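Local coordinates for phenol hydroxylase component phN (Pseudomonas stutzeri, PDB 3U52), which probably hydroxylates phenol and related aromatics, as the diiron-bearing oxygenase component of a multicomponent bacterial monooxygenase, at residues F339-W351 / I477-D491. Residues are numbered along the deposited sequence; the frame is centred on the assembly and turned at random.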
# COMPACT_ATOMS: atom_id res chain seq x y z
N PHE A 339 34.05 -1.92 18.94
CA PHE A 339 32.97 -0.96 19.10
C PHE A 339 32.50 -0.92 20.54
O PHE A 339 32.17 0.17 21.05
CB PHE A 339 31.82 -1.24 18.12
CG PHE A 339 32.08 -0.69 16.72
CD1 PHE A 339 32.53 -1.51 15.71
CD2 PHE A 339 31.90 0.65 16.46
CE1 PHE A 339 32.74 -1.01 14.42
CE2 PHE A 339 32.09 1.16 15.18
CZ PHE A 339 32.54 0.33 14.16
N TYR A 340 32.51 -2.05 21.21
CA TYR A 340 32.15 -2.10 22.65
C TYR A 340 32.98 -1.07 23.49
O TYR A 340 32.42 -0.28 24.25
CB TYR A 340 32.35 -3.54 23.18
CG TYR A 340 31.98 -3.75 24.61
CD1 TYR A 340 32.90 -3.49 25.63
CD2 TYR A 340 30.72 -4.18 24.95
CE1 TYR A 340 32.56 -3.67 26.98
CE2 TYR A 340 30.38 -4.39 26.31
CZ TYR A 340 31.30 -4.11 27.30
OH TYR A 340 30.92 -4.31 28.60
N GLN A 341 34.31 -1.07 23.33
CA GLN A 341 35.20 -0.22 24.16
C GLN A 341 35.22 1.22 23.72
O GLN A 341 35.62 2.10 24.47
CB GLN A 341 36.61 -0.80 24.18
CG GLN A 341 37.37 -0.66 22.85
CD GLN A 341 38.58 -1.54 22.81
OE1 GLN A 341 38.48 -2.76 22.67
NE2 GLN A 341 39.74 -0.95 22.99
N TYR A 342 34.78 1.48 22.51
CA TYR A 342 34.76 2.83 21.98
C TYR A 342 33.34 3.42 21.81
O TYR A 342 33.16 4.53 21.26
CB TYR A 342 35.53 2.85 20.67
CG TYR A 342 37.05 2.82 20.82
CD1 TYR A 342 37.82 2.05 19.97
CD2 TYR A 342 37.71 3.62 21.76
CE1 TYR A 342 39.19 2.02 20.05
CE2 TYR A 342 39.13 3.60 21.88
CZ TYR A 342 39.84 2.81 20.99
OH TYR A 342 41.20 2.78 20.98
N CYS A 343 32.31 2.73 22.31
CA CYS A 343 30.94 3.26 22.08
C CYS A 343 30.54 4.47 22.90
O CYS A 343 29.42 4.95 22.74
CB CYS A 343 29.82 2.21 22.15
SG CYS A 343 29.50 1.63 23.80
N GLN A 344 31.42 4.97 23.75
CA GLN A 344 31.23 6.33 24.32
C GLN A 344 31.28 7.38 23.18
O GLN A 344 30.86 8.54 23.35
CB GLN A 344 32.23 6.64 25.48
CG GLN A 344 33.68 7.06 25.09
CD GLN A 344 34.58 5.86 24.91
OE1 GLN A 344 35.79 5.92 25.18
NE2 GLN A 344 34.02 4.77 24.51
N ALA A 345 31.81 6.97 22.03
CA ALA A 345 32.04 7.89 20.93
C ALA A 345 31.37 7.46 19.62
O ALA A 345 31.86 7.81 18.55
CB ALA A 345 33.51 8.06 20.69
N THR A 346 30.29 6.70 19.72
CA THR A 346 29.48 6.26 18.56
C THR A 346 28.00 6.64 18.81
O THR A 346 27.60 6.94 19.93
CB THR A 346 29.55 4.71 18.35
OG1 THR A 346 28.99 4.06 19.51
CG2 THR A 346 31.01 4.21 18.16
N ASN A 347 27.19 6.61 17.75
CA ASN A 347 25.78 7.00 17.80
C ASN A 347 24.89 5.76 17.92
O ASN A 347 23.71 5.82 17.61
CB ASN A 347 25.42 7.79 16.52
CG ASN A 347 25.58 6.96 15.25
OD1 ASN A 347 26.65 6.39 14.99
ND2 ASN A 347 24.52 6.92 14.42
N PHE A 348 25.48 4.63 18.31
CA PHE A 348 24.75 3.42 18.63
C PHE A 348 25.31 2.75 19.89
O PHE A 348 26.44 3.00 20.30
CB PHE A 348 24.62 2.42 17.45
CG PHE A 348 25.94 1.85 16.95
CD1 PHE A 348 26.53 0.76 17.58
CD2 PHE A 348 26.61 2.45 15.90
CE1 PHE A 348 27.78 0.23 17.11
CE2 PHE A 348 27.84 1.96 15.42
CZ PHE A 348 28.43 0.85 16.01
N HIS A 349 24.48 1.91 20.49
CA HIS A 349 24.86 1.14 21.69
C HIS A 349 25.50 -0.21 21.41
O HIS A 349 25.32 -0.79 20.33
CB HIS A 349 23.60 0.86 22.54
CG HIS A 349 22.79 2.10 22.82
ND1 HIS A 349 23.31 3.19 23.45
CD2 HIS A 349 21.49 2.40 22.55
CE1 HIS A 349 22.37 4.12 23.58
NE2 HIS A 349 21.26 3.66 23.03
N THR A 350 26.26 -0.73 22.38
CA THR A 350 26.76 -2.10 22.31
C THR A 350 26.47 -2.72 23.67
O THR A 350 25.98 -2.04 24.55
CB THR A 350 28.30 -2.17 22.05
OG1 THR A 350 28.95 -1.60 23.17
CG2 THR A 350 28.75 -1.37 20.73
N TRP A 351 26.79 -3.99 23.87
CA TRP A 351 26.36 -4.67 25.10
C TRP A 351 27.07 -5.99 25.04
O TRP A 351 27.66 -6.33 24.02
CB TRP A 351 24.83 -4.92 25.09
CG TRP A 351 24.34 -5.65 23.83
CD1 TRP A 351 24.32 -7.01 23.63
CD2 TRP A 351 23.88 -5.07 22.59
NE1 TRP A 351 23.89 -7.31 22.35
CE2 TRP A 351 23.59 -6.15 21.69
CE3 TRP A 351 23.65 -3.76 22.15
CZ2 TRP A 351 23.09 -5.93 20.39
CZ3 TRP A 351 23.16 -3.55 20.82
CH2 TRP A 351 22.90 -4.62 19.97
N ILE A 477 26.59 13.85 18.71
CA ILE A 477 26.15 12.71 19.51
C ILE A 477 25.71 13.22 20.89
O ILE A 477 26.47 13.89 21.60
CB ILE A 477 27.26 11.59 19.53
CG1 ILE A 477 27.28 10.88 18.14
CG2 ILE A 477 27.06 10.61 20.70
CD1 ILE A 477 28.56 10.17 17.78
N ASN A 478 24.46 12.96 21.26
CA ASN A 478 24.01 13.47 22.54
C ASN A 478 24.48 12.52 23.61
O ASN A 478 23.94 11.43 23.72
CB ASN A 478 22.49 13.59 22.61
CG ASN A 478 21.97 14.62 21.62
OD1 ASN A 478 20.99 14.37 20.91
ND2 ASN A 478 22.63 15.76 21.55
N ILE A 479 25.48 12.94 24.37
CA ILE A 479 26.04 12.11 25.43
C ILE A 479 25.00 11.68 26.47
O ILE A 479 24.29 12.52 27.05
CB ILE A 479 27.22 12.79 26.10
CG1 ILE A 479 28.29 13.11 25.05
CG2 ILE A 479 27.74 11.90 27.26
CD1 ILE A 479 29.28 14.21 25.47
N GLY A 480 24.95 10.38 26.74
CA GLY A 480 23.95 9.80 27.63
C GLY A 480 22.68 9.35 26.94
O GLY A 480 21.86 8.63 27.54
N GLU A 481 22.50 9.74 25.67
CA GLU A 481 21.33 9.34 24.91
C GLU A 481 21.66 8.40 23.76
O GLU A 481 21.04 7.35 23.63
CB GLU A 481 20.61 10.58 24.39
CG GLU A 481 19.98 11.43 25.45
CD GLU A 481 19.34 12.68 24.87
OE1 GLU A 481 18.83 12.63 23.72
OE2 GLU A 481 19.34 13.74 25.56
N ASP A 482 22.57 8.81 22.88
CA ASP A 482 22.87 8.05 21.67
C ASP A 482 23.99 7.04 21.88
O ASP A 482 24.12 6.08 21.10
CB ASP A 482 23.36 8.98 20.56
CG ASP A 482 22.34 10.05 20.17
OD1 ASP A 482 22.80 11.14 19.82
OD2 ASP A 482 21.11 9.80 20.18
N ASN A 483 24.85 7.28 22.88
CA ASN A 483 26.09 6.50 23.03
C ASN A 483 26.07 5.59 24.28
O ASN A 483 25.04 5.51 24.97
CB ASN A 483 27.30 7.45 23.05
CG ASN A 483 27.31 8.35 24.28
OD1 ASN A 483 28.37 8.84 24.70
ND2 ASN A 483 26.16 8.56 24.87
N PHE A 484 27.18 4.91 24.57
CA PHE A 484 27.32 4.07 25.77
C PHE A 484 26.58 2.74 25.65
O PHE A 484 25.90 2.51 24.64
CB PHE A 484 26.83 4.78 27.04
CG PHE A 484 27.59 6.05 27.41
CD1 PHE A 484 29.00 6.08 27.42
CD2 PHE A 484 26.91 7.20 27.77
CE1 PHE A 484 29.71 7.24 27.76
CE2 PHE A 484 27.60 8.40 28.11
CZ PHE A 484 29.00 8.41 28.12
N ASP A 485 26.72 1.87 26.67
CA ASP A 485 26.06 0.58 26.69
C ASP A 485 24.54 0.64 26.52
O ASP A 485 23.87 1.58 26.97
CB ASP A 485 26.36 -0.15 28.02
CG ASP A 485 26.29 -1.64 27.88
OD1 ASP A 485 27.37 -2.24 27.71
OD2 ASP A 485 25.16 -2.23 27.94
N TYR A 486 23.99 -0.38 25.89
CA TYR A 486 22.54 -0.48 25.73
C TYR A 486 21.82 -0.60 27.09
O TYR A 486 20.72 -0.02 27.30
CB TYR A 486 22.18 -1.69 24.87
CG TYR A 486 20.69 -1.93 24.80
CD1 TYR A 486 19.85 -1.11 24.03
CD2 TYR A 486 20.11 -2.96 25.54
CE1 TYR A 486 18.45 -1.34 23.98
CE2 TYR A 486 18.73 -3.21 25.50
CZ TYR A 486 17.90 -2.39 24.73
OH TYR A 486 16.53 -2.67 24.69
N VAL A 487 22.43 -1.38 27.98
CA VAL A 487 21.87 -1.58 29.33
C VAL A 487 21.93 -0.25 30.11
O VAL A 487 22.99 0.31 30.36
CB VAL A 487 22.58 -2.77 30.03
CG1 VAL A 487 22.17 -2.89 31.49
CG2 VAL A 487 22.26 -4.06 29.26
N GLY A 488 20.75 0.27 30.40
CA GLY A 488 20.60 1.52 31.10
C GLY A 488 20.41 2.71 30.19
O GLY A 488 20.47 3.86 30.64
N SER A 489 20.21 2.46 28.91
CA SER A 489 20.13 3.57 27.96
C SER A 489 18.71 4.02 27.91
O SER A 489 17.84 3.27 28.31
CB SER A 489 20.53 3.10 26.57
OG SER A 489 19.65 2.06 26.15
N PRO A 490 18.45 5.25 27.43
CA PRO A 490 17.05 5.67 27.18
C PRO A 490 16.29 4.76 26.21
O PRO A 490 15.10 4.48 26.46
CB PRO A 490 17.19 7.08 26.63
CG PRO A 490 18.52 7.55 27.12
CD PRO A 490 19.41 6.34 27.20
N ASP A 491 16.96 4.23 25.16
CA ASP A 491 16.30 3.26 24.28
C ASP A 491 15.81 2.04 25.06
O ASP A 491 14.64 1.68 24.90
CB ASP A 491 17.22 2.74 23.17
CG ASP A 491 17.27 3.68 21.90
OD1 ASP A 491 16.64 4.77 21.87
OD2 ASP A 491 17.95 3.28 20.92
O HOH W 1 28.25 -4.16 29.25
O HOH W 2 19.19 5.35 23.70
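His349 ND1 donates across the contact to Phe484 O (2.9 Å), which lies near the ring plane, though the donor sits above that carbonyl's own plane. NE2 meets a water 2.8 Å away that also donates to Glu481 O and accepts from Asp491 N at the start of helix 490-498; histidine suits because its two nitrogens serve a carbonyl and a water at once. With CG anti to its carbonyl carbon (chi1 -51°), the imidazole reaches in among these backbone groups. A leucine here would probably leave Phe484 O without its ND1 donor and cut the water's link to segment 339-351. Serine suits position 489: CB lies over one imidazole face in a CH-pi contact, while OG donates to Tyr486 O and caps helix 490-498. Two backbone bonds tie the segments directly: Phe484 N donates almost straight to Cys343 O (2.9 Å, 177°), and Tyr486 N to Thr350 O. Asp485 divides its carboxylate: OD2 accepts from Val487 N in an Asx turn, OD1 from a water shared with Tyr340 OH, besides its salt bridge with Arg389. Ile477 CD1 rests on backbone Thr346 C (3.7 Å); Trp351 CE3 packs on Tyr486 CB. This is loop-to-loop packing, joining the chain after helix 331-342 to type II turn 486-489 and the N-capped C-terminal helix.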